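Local coordinates for uncharacterized protein (Bacteroides eggerthii DSM 20697, PDB 4ECO), which is of unknown function but, as a leucine-rich repeat protein, probably binds other proteins, at residues A[153-158]-A[404-409]; A[375-380]-A[400-405]; A[412-417]-A[441-446]. All blocks are in the same frame, centred on the assembly; numbering follows the deposited sequence.

Interaction 1: A[153-158]-A[404-409]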
ATOM      1  N   ASP A 153      -2.867  -3.750   5.439  1.00 40.12           N
ATOM      2  CA  ASP A 153      -3.449  -5.057   5.714  1.00 38.30           C
ATOM      3  C   ASP A 153      -4.987  -4.966   5.530  1.00 39.57           C
ATOM      4  O   ASP A 153      -5.656  -4.318   6.342  1.00 37.79           O
ATOM      5  CB  ASP A 153      -3.068  -5.574   7.109  1.00 38.77           C
ATOM      6  CG  ASP A 153      -3.462  -7.010   7.425  1.00 46.10           C
ATOM      7  OD1 ASP A 153      -4.003  -7.712   6.510  1.00 48.06           O
ATOM      8  OD2 ASP A 153      -3.216  -7.450   8.576  1.00 45.94           O
ATOM      9  N   PRO A 154      -5.562  -5.619   4.478  1.00 34.70           N
ATOM     10  CA  PRO A 154      -7.020  -5.545   4.278  1.00 34.06           C
ATOM     11  C   PRO A 154      -7.810  -6.138   5.460  1.00 39.01           C
ATOM     12  O   PRO A 154      -8.997  -5.832   5.575  1.00 38.92           O
ATOM     13  CB  PRO A 154      -7.239  -6.342   2.987  1.00 35.85           C
ATOM     14  CG  PRO A 154      -5.903  -6.302   2.280  1.00 40.37           C
ATOM     15  CD  PRO A 154      -4.911  -6.388   3.392  1.00 35.96           C
ATOM     16  N   ARG A 155      -7.155  -6.924   6.375  1.00 34.77           N
ATOM     17  CA  ARG A 155      -7.838  -7.495   7.548  1.00 33.98           C
ATOM     18  C   ARG A 155      -8.183  -6.386   8.583  1.00 41.12           C
ATOM     19  O   ARG A 155      -9.002  -6.598   9.459  1.00 42.07           O
ATOM     20  CB  ARG A 155      -7.016  -8.612   8.193  1.00 27.11           C
ATOM     21  CG  ARG A 155      -6.695  -9.734   7.228  1.00 30.32           C
ATOM     22  CD  ARG A 155      -5.815 -10.790   7.845  1.00 32.69           C
ATOM     23  NE  ARG A 155      -4.634 -10.175   8.434  1.00 38.54           N
ATOM     24  CZ  ARG A 155      -3.856 -10.752   9.339  1.00 50.73           C
ATOM     25  NH1 ARG A 155      -4.129 -11.975   9.777  1.00 30.29           N
ATOM     26  NH2 ARG A 155      -2.815 -10.096   9.841  1.00 35.17           N
ATOM     27  N   GLU A 156      -7.620  -5.193   8.418  1.00 39.66           N
ATOM     28  CA  GLU A 156      -7.855  -4.005   9.241  1.00 40.53           C
ATOM     29  C   GLU A 156      -9.369  -3.684   9.344  1.00 45.07           C
ATOM     30  O   GLU A 156      -9.850  -3.235  10.388  1.00 46.24           O
ATOM     31  CB  GLU A 156      -7.074  -2.807   8.623  1.00 41.53           C
ATOM     32  CG  GLU A 156      -7.154  -1.495   9.386  1.00 54.49           C
ATOM     33  CD  GLU A 156      -6.774  -1.507  10.856  1.00 84.97           C
ATOM     34  OE1 GLU A 156      -5.810  -2.218  11.230  1.00 74.58           O
ATOM     35  OE2 GLU A 156      -7.429  -0.768  11.629  1.00 87.26           O
ATOM     36  N   ASP A 157     -10.103  -3.948   8.268  1.00 41.34           N
ATOM     37  CA  ASP A 157     -11.533  -3.688   8.159  1.00 41.57           C
ATOM     38  C   ASP A 157     -12.382  -4.659   8.960  1.00 44.42           C
ATOM     39  O   ASP A 157     -13.609  -4.466   9.024  1.00 46.44           O
ATOM     40  CB  ASP A 157     -11.982  -3.699   6.702  1.00 43.58           C
ATOM     41  CG  ASP A 157     -11.574  -2.440   5.989  1.00 51.51           C
ATOM     42  OD1 ASP A 157     -11.575  -1.371   6.637  1.00 50.97           O
ATOM     43  OD2 ASP A 157     -11.290  -2.514   4.772  1.00 63.46           O
ATOM     44  N   PHE A 158     -11.749  -5.670   9.592  1.00 36.11           N
ATOM     45  CA  PHE A 158     -12.456  -6.561  10.490  1.00 34.33           C
ATOM     46  C   PHE A 158     -12.794  -5.816  11.756  1.00 38.21           C
ATOM     47  O   PHE A 158     -12.050  -4.920  12.156  1.00 36.52           O
ATOM     48  CB  PHE A 158     -11.620  -7.791  10.811  1.00 35.09           C
ATOM     49  CG  PHE A 158     -11.656  -8.846   9.756  1.00 36.16           C
ATOM     50  CD1 PHE A 158     -12.869  -9.353   9.302  1.00 39.85           C
ATOM     51  CD2 PHE A 158     -10.487  -9.446   9.319  1.00 38.08           C
ATOM     52  CE1 PHE A 158     -12.908 -10.380   8.367  1.00 41.55           C
ATOM     53  CE2 PHE A 158     -10.521 -10.481   8.390  1.00 41.85           C
ATOM     54  CZ  PHE A 158     -11.733 -10.926   7.904  1.00 41.31           C
HETATM   55  N   MSE A 404      -1.796 -16.427  -1.147  1.00 42.19           N
HETATM   56  CA  MSE A 404      -1.699 -15.006  -0.818  1.00 39.49           C
HETATM   57  C   MSE A 404      -2.258 -14.757   0.586  1.00 44.90           C
HETATM   58  O   MSE A 404      -3.075 -15.549   1.079  1.00 44.74           O
HETATM   59  CB  MSE A 404      -2.453 -14.169  -1.863  1.00 40.40           C
HETATM   60  CG  MSE A 404      -1.975 -14.407  -3.314  1.00 44.55           C
HETATM   61 SE   MSE A 404      -2.879 -13.257  -4.605  0.75 47.11          SE
HETATM   62  CE  MSE A 404      -4.535 -14.209  -4.741  1.00 44.21           C
ATOM     63  N   SER A 405      -1.786 -13.692   1.247  1.00 42.98           N
ATOM     64  CA  SER A 405      -2.226 -13.337   2.602  1.00 42.64           C
ATOM     65  C   SER A 405      -3.676 -12.813   2.581  1.00 47.88           C
ATOM     66  O   SER A 405      -4.537 -13.435   3.202  1.00 49.87           O
ATOM     67  CB  SER A 405      -1.292 -12.309   3.243  1.00 44.59           C
ATOM     68  OG  SER A 405      -0.152 -12.891   3.862  1.00 53.03           O
ATOM     69  N   ALA A 406      -3.950 -11.709   1.845  1.00 41.66           N
ATOM     70  CA  ALA A 406      -5.272 -11.078   1.771  1.00 40.70           C
ATOM     71  C   ALA A 406      -5.472 -10.300   0.472  1.00 45.28           C
ATOM     72  O   ALA A 406      -4.525  -9.702  -0.048  1.00 45.52           O
ATOM     73  CB  ALA A 406      -5.474 -10.134   2.956  1.00 40.30           C
ATOM     74  N   ILE A 407      -6.717 -10.238  -0.007  1.00 41.21           N
ATOM     75  CA  ILE A 407      -7.066  -9.478  -1.206  1.00 41.23           C
ATOM     76  C   ILE A 407      -8.192  -8.503  -0.833  1.00 42.16           C
ATOM     77  O   ILE A 407      -9.129  -8.865  -0.115  1.00 42.32           O
ATOM     78  CB  ILE A 407      -7.403 -10.408  -2.391  1.00 46.61           C
ATOM     79  CG1 ILE A 407      -7.449  -9.642  -3.710  1.00 48.15           C
ATOM     80  CG2 ILE A 407      -8.648 -11.295  -2.153  1.00 49.55           C
ATOM     81  CD1 ILE A 407      -7.082 -10.484  -4.853  1.00 52.89           C
ATOM     82  N   ASP A 408      -8.040  -7.237  -1.229  1.00 36.53           N
ATOM     83  CA  ASP A 408      -9.011  -6.216  -0.858  1.00 33.68           C
ATOM     84  C   ASP A 408      -9.867  -5.846  -2.040  1.00 39.29           C
ATOM     85  O   ASP A 408      -9.362  -5.297  -3.034  1.00 39.88           O
ATOM     86  CB  ASP A 408      -8.301  -4.982  -0.290  1.00 33.17           C
ATOM     87  CG  ASP A 408      -9.165  -4.049   0.553  1.00 40.87           C
ATOM     88  OD1 ASP A 408     -10.410  -4.077   0.401  1.00 42.00           O
ATOM     89  OD2 ASP A 408      -8.596  -3.263   1.333  1.00 44.83           O
ATOM     90  N   PHE A 409     -11.171  -6.177  -1.942  1.00 37.49           N
ATOM     91  CA  PHE A 409     -12.187  -5.813  -2.940  1.00 38.08           C
ATOM     92  C   PHE A 409     -13.237  -4.868  -2.319  1.00 42.50           C
ATOM     93  O   PHE A 409     -14.284  -4.625  -2.933  1.00 42.97           O
ATOM     94  CB  PHE A 409     -12.873  -7.044  -3.539  1.00 40.25           C
ATOM     95  CG  PHE A 409     -12.013  -7.932  -4.388  1.00 41.92           C
ATOM     96  CD1 PHE A 409     -11.686  -7.573  -5.688  1.00 44.87           C
ATOM     97  CD2 PHE A 409     -11.604  -9.175  -3.923  1.00 44.92           C
ATOM     98  CE1 PHE A 409     -10.904  -8.410  -6.485  1.00 46.96           C
ATOM     99  CE2 PHE A 409     -10.822 -10.013  -4.719  1.00 48.78           C
ATOM    100  CZ  PHE A 409     -10.467  -9.622  -5.994  1.00 47.33           C
TER
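The ring of Pro-154 lies on Ala-406 and Asp-408, two side chains that project from the same face of strand 406-408, while Ile-407 between them points away. Pro-154 CD meets Ala-406 CB at 3.8 Å, Pro-154 CB meets Asp-408 CB at 3.7 Å, and Pro-154 CG touches both of these beta carbons, so the pyrrolidine bridges the strand residues.

No hydrogen bond crosses the contact; the polar grip is internal to 153-158. Arg-155 takes the carboxylate of Asp-153 side-on and nearly in the guanidinium plane, with NE 3.2 Å from Asp-153 OD1 and NH2 3.0 Å from Asp-153 OD2, both on syn lone pairs. The backbone N of Arg-155 comes to the same OD1 from above the carboxylate plane (69° out of it), which closes an Asx turn at the start of the 3-10 segment 154-157. Arg-155 NH1 also donates to Lys-173 O.

Like charges approach as well: Asp-157 OD2 is 4.4 Å from Asp-408 OD2, which might raise the proton affinity of either, although Asn-439 donates to Asp-157 OD2 and Ser-410 bonds to Asp-408 OD1.

The connection between helices 144-149 and 160-168 is thus laid against the repeat strands, with 404-408 flanked by 381-383 and 435-439, and Asp-157 O reaching on to Asn-463.

Interaction 2: A[375-380]-A[400-405]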
ATOM      1  N   PHE A 375       0.900 -13.740 -11.528  1.00 55.97           N
ATOM      2  CA  PHE A 375       1.429 -13.391 -10.212  1.00 54.85           C
ATOM      3  C   PHE A 375       2.612 -14.288  -9.795  1.00 58.66           C
ATOM      4  O   PHE A 375       2.625 -15.479 -10.084  1.00 59.33           O
ATOM      5  CB  PHE A 375       0.323 -13.469  -9.133  1.00 56.13           C
ATOM      6  CG  PHE A 375      -0.924 -12.637  -9.365  1.00 57.07           C
ATOM      7  CD1 PHE A 375      -0.975 -11.303  -8.975  1.00 58.76           C
ATOM      8  CD2 PHE A 375      -2.057 -13.198  -9.951  1.00 58.99           C
ATOM      9  CE1 PHE A 375      -2.118 -10.533  -9.217  1.00 58.64           C
ATOM     10  CE2 PHE A 375      -3.202 -12.430 -10.174  1.00 60.44           C
ATOM     11  CZ  PHE A 375      -3.225 -11.106  -9.804  1.00 57.37           C
ATOM     12  N   THR A 376       3.576 -13.706  -9.073  1.00 55.38           N
ATOM     13  CA  THR A 376       4.731 -14.412  -8.507  1.00 56.20           C
ATOM     14  C   THR A 376       4.276 -15.158  -7.232  1.00 64.31           C
ATOM     15  O   THR A 376       3.295 -14.745  -6.609  1.00 64.00           O
ATOM     16  CB  THR A 376       5.899 -13.431  -8.217  1.00 57.81           C
ATOM     17  OG1 THR A 376       5.710 -12.755  -6.967  1.00 56.56           O
ATOM     18  CG2 THR A 376       6.143 -12.433  -9.342  1.00 53.77           C
ATOM     19  N   GLU A 377       5.003 -16.217  -6.811  1.00 64.13           N
ATOM     20  CA  GLU A 377       4.680 -16.996  -5.601  1.00 64.62           C
ATOM     21  C   GLU A 377       4.951 -16.182  -4.316  1.00 68.26           C
ATOM     22  O   GLU A 377       4.667 -16.661  -3.215  1.00 69.38           O
ATOM     23  CB  GLU A 377       5.485 -18.316  -5.548  1.00 67.73           C
ATOM     24  CG  GLU A 377       5.538 -19.128  -6.839  1.00 83.91           C
ATOM     25  CD  GLU A 377       6.720 -18.828  -7.749  1.00115.73           C
ATOM     26  OE1 GLU A 377       7.216 -17.674  -7.753  1.00103.14           O
ATOM     27  OE2 GLU A 377       7.136 -19.758  -8.481  1.00118.46           O
ATOM     28  N   GLN A 378       5.459 -14.942  -4.462  1.00 63.29           N
ATOM     29  CA  GLN A 378       5.847 -14.071  -3.348  1.00 62.37           C
ATOM     30  C   GLN A 378       4.762 -13.019  -2.990  1.00 63.70           C
ATOM     31  O   GLN A 378       4.986 -12.224  -2.066  1.00 62.83           O
ATOM     32  CB  GLN A 378       7.185 -13.338  -3.663  1.00 64.09           C
ATOM     33  CG  GLN A 378       8.242 -14.129  -4.455  1.00 82.69           C
ATOM     34  CD  GLN A 378       8.521 -15.516  -3.916  1.00108.91           C
ATOM     35  OE1 GLN A 378       8.569 -15.754  -2.694  1.00105.03           O
ATOM     36  NE2 GLN A 378       8.693 -16.470  -4.833  1.00100.52           N
ATOM     37  N   VAL A 379       3.601 -13.018  -3.703  1.00 57.75           N
ATOM     38  CA  VAL A 379       2.479 -12.086  -3.474  1.00 54.79           C
ATOM     39  C   VAL A 379       1.948 -12.231  -2.052  1.00 59.24           C
ATOM     40  O   VAL A 379       1.585 -13.329  -1.617  1.00 60.53           O
ATOM     41  CB  VAL A 379       1.324 -12.268  -4.483  1.00 56.78           C
ATOM     42  CG1 VAL A 379       0.147 -11.365  -4.144  1.00 54.69           C
ATOM     43  CG2 VAL A 379       1.787 -12.039  -5.910  1.00 57.17           C
ATOM     44  N   GLU A 380       1.908 -11.123  -1.337  1.00 54.72           N
ATOM     45  CA  GLU A 380       1.371 -11.133   0.018  1.00 53.50           C
ATOM     46  C   GLU A 380      -0.048 -10.567  -0.045  1.00 54.64           C
ATOM     47  O   GLU A 380      -1.002 -11.328   0.104  1.00 53.05           O
ATOM     48  CB  GLU A 380       2.269 -10.355   1.014  1.00 54.52           C
ATOM     49  CG  GLU A 380       1.975 -10.710   2.463  1.00 65.16           C
ATOM     50  CD  GLU A 380       2.420  -9.773   3.573  1.00 77.14           C
ATOM     51  OE1 GLU A 380       2.964  -8.686   3.269  1.00 59.83           O
ATOM     52  OE2 GLU A 380       2.209 -10.129   4.757  1.00 61.25           O
ATOM     53  N   SER A 400      -3.729 -23.002  -7.015  1.00 56.04           N
ATOM     54  CA  SER A 400      -2.323 -22.599  -6.911  1.00 56.42           C
ATOM     55  C   SER A 400      -1.746 -22.956  -5.532  1.00 63.82           C
ATOM     56  O   SER A 400      -2.430 -22.801  -4.518  1.00 64.88           O
ATOM     57  CB  SER A 400      -2.152 -21.107  -7.181  1.00 58.88           C
ATOM     58  OG  SER A 400      -0.794 -20.714  -7.015  1.00 70.41           O
ATOM     59  N   VAL A 401      -0.488 -23.429  -5.504  1.00 61.89           N
ATOM     60  CA  VAL A 401       0.206 -23.866  -4.284  1.00 61.56           C
ATOM     61  C   VAL A 401       0.552 -22.662  -3.399  1.00 65.18           C
ATOM     62  O   VAL A 401       0.449 -22.768  -2.176  1.00 65.66           O
ATOM     63  CB  VAL A 401       1.462 -24.727  -4.572  1.00 66.16           C
ATOM     64  CG1 VAL A 401       1.070 -26.065  -5.172  1.00 67.62           C
ATOM     65  CG2 VAL A 401       2.463 -24.004  -5.475  1.00 66.16           C
ATOM     66  N   SER A 402       0.970 -21.541  -4.005  1.00 59.77           N
ATOM     67  CA  SER A 402       1.312 -20.325  -3.274  1.00 57.84           C
ATOM     68  C   SER A 402       0.032 -19.617  -2.859  1.00 56.91           C
ATOM     69  O   SER A 402      -0.809 -19.315  -3.707  1.00 55.29           O
ATOM     70  CB  SER A 402       2.214 -19.412  -4.107  1.00 63.58           C
ATOM     71  OG  SER A 402       1.894 -19.442  -5.492  1.00 80.75           O
ATOM     72  N   VAL A 403      -0.143 -19.406  -1.542  1.00 50.74           N
ATOM     73  CA  VAL A 403      -1.356 -18.795  -1.007  1.00 48.32           C
ATOM     74  C   VAL A 403      -1.042 -17.383  -0.577  1.00 49.69           C
ATOM     75  O   VAL A 403      -0.150 -17.158   0.253  1.00 51.23           O
ATOM     76  CB  VAL A 403      -2.010 -19.620   0.147  1.00 50.94           C
ATOM     77  CG1 VAL A 403      -3.271 -18.931   0.688  1.00 49.52           C
ATOM     78  CG2 VAL A 403      -2.345 -21.024  -0.318  1.00 51.96           C
HETATM   79  N   MSE A 404      -1.796 -16.427  -1.147  1.00 42.19           N
HETATM   80  CA  MSE A 404      -1.699 -15.006  -0.818  1.00 39.49           C
HETATM   81  C   MSE A 404      -2.258 -14.757   0.586  1.00 44.90           C
HETATM   82  O   MSE A 404      -3.075 -15.549   1.079  1.00 44.74           O
HETATM   83  CB  MSE A 404      -2.453 -14.169  -1.863  1.00 40.40           C
HETATM   84  CG  MSE A 404      -1.975 -14.407  -3.314  1.00 44.55           C
HETATM   85 SE   MSE A 404      -2.879 -13.257  -4.605  0.75 47.11          SE
HETATM   86  CE  MSE A 404      -4.535 -14.209  -4.741  1.00 44.21           C
ATOM     87  N   SER A 405      -1.786 -13.692   1.247  1.00 42.98           N
ATOM     88  CA  SER A 405      -2.226 -13.337   2.602  1.00 42.64           C
ATOM     89  C   SER A 405      -3.676 -12.813   2.581  1.00 47.88           C
ATOM     90  O   SER A 405      -4.537 -13.435   3.202  1.00 49.87           O
ATOM     91  CB  SER A 405      -1.292 -12.309   3.243  1.00 44.59           C
ATOM     92  OG  SER A 405      -0.152 -12.891   3.862  1.00 53.03           O
TER
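One face of the Phe-375 ring looks toward the selenium of Met-404, a selenomethionine, which stands 5.2 Å from the Phe-375 centroid and only 12° off the ring normal. This is a Met-aromatic contact at long range, over the face and not at an edge. The ring of Phe-396 also meets Phe-375, with the two planes inclined by about 20°, and Leu-382 adds aliphatic contact. With CG anti to the carbonyl carbon (chi1 -56°) and the chain extended at chi2 (-177°), the selenium is carried toward the ring and on the way passes Val-379: SE of Met-404 lies 3.6 Å from Val-379 CG1. The two side chains travel alongside each other into the interior.

That pairing reflects the leucine-rich repeat solenoid. Val-379 and Met-404 take equivalent positions at the entry to the strands of successive repeats, 381-383 and 404-408, and stack as apolar rungs of the interior. Their backbones advance almost parallel, and where they come together Ser-405 N donates to Glu-380 O across 2.7 Å in a distinctly bent bond. Met-404 in turn is bonded through its backbone to Asn-434 and Ser-436 of the following repeat.

Outside this apolar line the contact is more exposed. Ser-405 OG lies alongside the aliphatic part of Glu-380, 3.4 Å from its CG, and the extended glutamate carries its carboxylate past the serine. At the other end, Glu-377, in the type I turn from Thr-376 to Val-379, rests its CB 3.7 Å from Ser-402 CB. Ser-402 OG, besides facing Glu-377 CA, makes a weak hydrogen bond with Ser-400 OG.

Interaction 3: A[412-417]-A[441-446]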
ATOM      1  N   ASN A 412     -16.667  -1.339  -3.534  1.00 39.45           N
ATOM      2  CA  ASN A 412     -16.907  -1.586  -4.949  1.00 39.51           C
ATOM      3  C   ASN A 412     -18.412  -1.713  -5.134  1.00 43.93           C
ATOM      4  O   ASN A 412     -19.175  -1.271  -4.265  1.00 43.56           O
ATOM      5  CB  ASN A 412     -16.121  -2.811  -5.459  1.00 38.47           C
ATOM      6  CG  ASN A 412     -14.723  -2.482  -5.941  1.00 49.49           C
ATOM      7  OD1 ASN A 412     -14.538  -1.741  -6.907  1.00 46.01           O
ATOM      8  ND2 ASN A 412     -13.707  -3.028  -5.284  1.00 28.99           N
ATOM      9  N   GLU A 413     -18.840  -2.259  -6.277  1.00 41.34           N
ATOM     10  CA  GLU A 413     -20.248  -2.429  -6.611  1.00 40.80           C
ATOM     11  C   GLU A 413     -20.518  -3.894  -6.955  1.00 46.16           C
ATOM     12  O   GLU A 413     -21.332  -4.190  -7.836  1.00 47.75           O
ATOM     13  CB  GLU A 413     -20.622  -1.486  -7.757  1.00 41.79           C
ATOM     14  CG  GLU A 413     -20.936  -0.105  -7.237  1.00 47.17           C
ATOM     15  CD  GLU A 413     -20.586   1.047  -8.151  1.00 72.72           C
ATOM     16  OE1 GLU A 413     -21.076   1.079  -9.303  1.00 45.09           O
ATOM     17  OE2 GLU A 413     -19.857   1.953  -7.682  1.00 80.42           O
ATOM     18  N   ILE A 414     -19.823  -4.816  -6.250  1.00 41.21           N
ATOM     19  CA  ILE A 414     -19.936  -6.269  -6.470  1.00 40.24           C
ATOM     20  C   ILE A 414     -21.321  -6.716  -6.014  1.00 44.38           C
ATOM     21  O   ILE A 414     -21.744  -6.353  -4.922  1.00 42.37           O
ATOM     22  CB  ILE A 414     -18.778  -7.032  -5.775  1.00 41.18           C
ATOM     23  CG1 ILE A 414     -17.410  -6.607  -6.415  1.00 40.44           C
ATOM     24  CG2 ILE A 414     -18.984  -8.547  -5.814  1.00 40.71           C
ATOM     25  CD1 ILE A 414     -16.202  -6.881  -5.603  1.00 43.59           C
ATOM     26  N   GLY A 415     -22.027  -7.420  -6.904  1.00 44.34           N
ATOM     27  CA  GLY A 415     -23.386  -7.920  -6.691  1.00 45.68           C
ATOM     28  C   GLY A 415     -24.474  -6.925  -7.084  1.00 51.10           C
ATOM     29  O   GLY A 415     -25.671  -7.196  -6.910  1.00 51.26           O
ATOM     30  N   SER A 416     -24.070  -5.747  -7.597  1.00 46.86           N
ATOM     31  CA  SER A 416     -25.017  -4.714  -7.980  1.00 46.92           C
ATOM     32  C   SER A 416     -25.786  -5.093  -9.240  1.00 53.55           C
ATOM     33  O   SER A 416     -26.950  -4.701  -9.377  1.00 54.39           O
ATOM     34  CB  SER A 416     -24.304  -3.384  -8.203  1.00 47.80           C
ATOM     35  OG  SER A 416     -23.420  -3.457  -9.307  1.00 53.53           O
ATOM     36  N   VAL A 417     -25.130  -5.818 -10.177  1.00 50.52           N
ATOM     37  CA  VAL A 417     -25.766  -6.178 -11.445  1.00 51.96           C
ATOM     38  C   VAL A 417     -26.465  -7.512 -11.266  1.00 55.24           C
ATOM     39  O   VAL A 417     -25.806  -8.550 -11.201  1.00 54.79           O
ATOM     40  CB  VAL A 417     -24.789  -6.170 -12.662  1.00 56.28           C
ATOM     41  CG1 VAL A 417     -25.520  -6.505 -13.966  1.00 57.33           C
ATOM     42  CG2 VAL A 417     -24.077  -4.822 -12.793  1.00 55.10           C
ATOM     43  N   SER A 441     -16.091  -6.189   2.090  1.00 35.28           N
ATOM     44  CA  SER A 441     -16.918  -5.216   2.827  1.00 35.83           C
ATOM     45  C   SER A 441     -17.277  -4.011   1.929  1.00 43.28           C
ATOM     46  O   SER A 441     -16.605  -3.768   0.932  1.00 45.16           O
ATOM     47  CB  SER A 441     -16.232  -4.753   4.120  1.00 35.74           C
ATOM     48  OG  SER A 441     -14.961  -4.164   3.903  1.00 35.48           O
ATOM     49  N   ASN A 442     -18.351  -3.290   2.263  1.00 39.71           N
ATOM     50  CA  ASN A 442     -18.877  -2.130   1.519  1.00 39.65           C
ATOM     51  C   ASN A 442     -19.036  -2.428   0.014  1.00 43.40           C
ATOM     52  O   ASN A 442     -18.367  -1.834  -0.832  1.00 41.85           O
ATOM     53  CB  ASN A 442     -18.032  -0.873   1.730  1.00 38.94           C
ATOM     54  CG  ASN A 442     -18.399  -0.154   2.985  1.00 46.04           C
ATOM     55  OD1 ASN A 442     -19.481   0.443   3.072  1.00 40.16           O
ATOM     56  ND2 ASN A 442     -17.518  -0.229   3.995  1.00 29.38           N
ATOM     57  N   ASN A 443     -19.953  -3.337  -0.302  1.00 40.84           N
ATOM     58  CA  ASN A 443     -20.305  -3.699  -1.677  1.00 41.05           C
ATOM     59  C   ASN A 443     -21.839  -3.796  -1.775  1.00 44.68           C
ATOM     60  O   ASN A 443     -22.541  -3.230  -0.928  1.00 46.78           O
ATOM     61  CB  ASN A 443     -19.606  -5.010  -2.095  1.00 39.85           C
ATOM     62  CG  ASN A 443     -18.280  -4.801  -2.762  1.00 46.92           C
ATOM     63  OD1 ASN A 443     -18.212  -4.422  -3.918  1.00 49.17           O
ATOM     64  ND2 ASN A 443     -17.195  -5.075  -2.071  1.00 31.09           N
ATOM     65  N   GLN A 444     -22.366  -4.507  -2.779  1.00 37.60           N
ATOM     66  CA  GLN A 444     -23.802  -4.643  -2.935  1.00 36.69           C
ATOM     67  C   GLN A 444     -24.180  -6.120  -3.068  1.00 41.22           C
ATOM     68  O   GLN A 444     -25.120  -6.464  -3.801  1.00 42.70           O
ATOM     69  CB  GLN A 444     -24.263  -3.834  -4.137  1.00 38.21           C
ATOM     70  CG  GLN A 444     -24.297  -2.342  -3.861  1.00 45.28           C
ATOM     71  CD  GLN A 444     -24.734  -1.582  -5.073  1.00 66.03           C
ATOM     72  OE1 GLN A 444     -23.999  -0.761  -5.617  1.00 54.78           O
ATOM     73  NE2 GLN A 444     -25.929  -1.879  -5.556  1.00 70.17           N
ATOM     74  N   ILE A 445     -23.468  -6.990  -2.306  1.00 35.22           N
ATOM     75  CA  ILE A 445     -23.647  -8.442  -2.322  1.00 34.77           C
ATOM     76  C   ILE A 445     -24.973  -8.824  -1.628  1.00 42.79           C
ATOM     77  O   ILE A 445     -25.105  -8.624  -0.418  1.00 43.98           O
ATOM     78  CB  ILE A 445     -22.407  -9.141  -1.671  1.00 35.22           C
ATOM     79  CG1 ILE A 445     -21.134  -8.894  -2.503  1.00 32.08           C
ATOM     80  CG2 ILE A 445     -22.643 -10.664  -1.448  1.00 35.81           C
ATOM     81  CD1 ILE A 445     -19.820  -9.179  -1.754  1.00 26.71           C
ATOM     82  N   SER A 446     -25.925  -9.411  -2.389  1.00 42.05           N
ATOM     83  CA  SER A 446     -27.247  -9.865  -1.870  1.00 43.93           C
ATOM     84  C   SER A 446     -27.372 -11.396  -1.794  1.00 51.82           C
ATOM     85  O   SER A 446     -28.305 -11.908  -1.169  1.00 53.79           O
ATOM     86  CB  SER A 446     -28.385  -9.331  -2.732  1.00 46.79           C
ATOM     87  OG  SER A 446     -28.096  -9.480  -4.110  1.00 57.53           O
TER
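Asn-443 crosses the side chain of Ile-414 at a slant and turns its amide oxygen to the backbone: OD1 of Asn-443 accepts from Ile-414 N over 2.9 Å, a fairly straight bond (N-H...O 161°). This is a step of the asparagine ladder of leucine-rich repeats. Asn-412 does the same one repeat earlier, its OD1 taking the N of Leu-389, and Asn-467 continues the series with Ile-445 N. Both ND2 groups, of Asn-412 and of Asn-443, converge on Phe-409 O. A leucine in place of Asn-443 would probably leave Ile-414 N without its acceptor and Phe-409 O with the amide of Asn-412 but not its second donor, so that the turn is less firmly tied to its neighbour.

Backbone bonds run on either side of the amide: Asn-412 N to Asn-442 O at 3.2 Å, and Gln-444 N to Ile-414 O at 2.9 Å. Ile-414 and Ile-445 are ranged in the same direction, with CG2 of Ile-414 4.0 Å from CG1 of Ile-445.

Gln-444, stretched out beyond CG (chi2 179°), runs alongside Glu-413, amide and carboxylate planes 30° apart. Its OE1 is 3.5 Å from Glu-413 CG, whereas the carboxylate goes to Lys-390. In the type II turn 413-416, where Gly-415 has positive phi, Glu-413 O accepts from both Ser-416 N and Ser-416 OG, the hydroxyl at 2.7 Å.

Overall arrangement
Strand 404-408 is common to interactions 1 and 2. Interaction 2 covers the approach to it and interaction 1 the face of the strand itself, while interaction 3 pairs the turn after it with the matching turn after strand 435-439; interactions 1 and 2 share Met-404 and Ser-405, with centres about 14 Å apart. Interactions 2 and 3 are repeat-to-repeat stacking, 26 Å between centres and about 14 Å between nearest atoms. Interaction 1 differs in bringing in a connection from far earlier in the chain. It meets interaction 3 directly, through the Phe-409 carbonyl and through Phe-409 CB, which packs on Ile-414 CD1. Segment 153-158 falls in sequence between the sodium ligands Glu-117 and Ser-192.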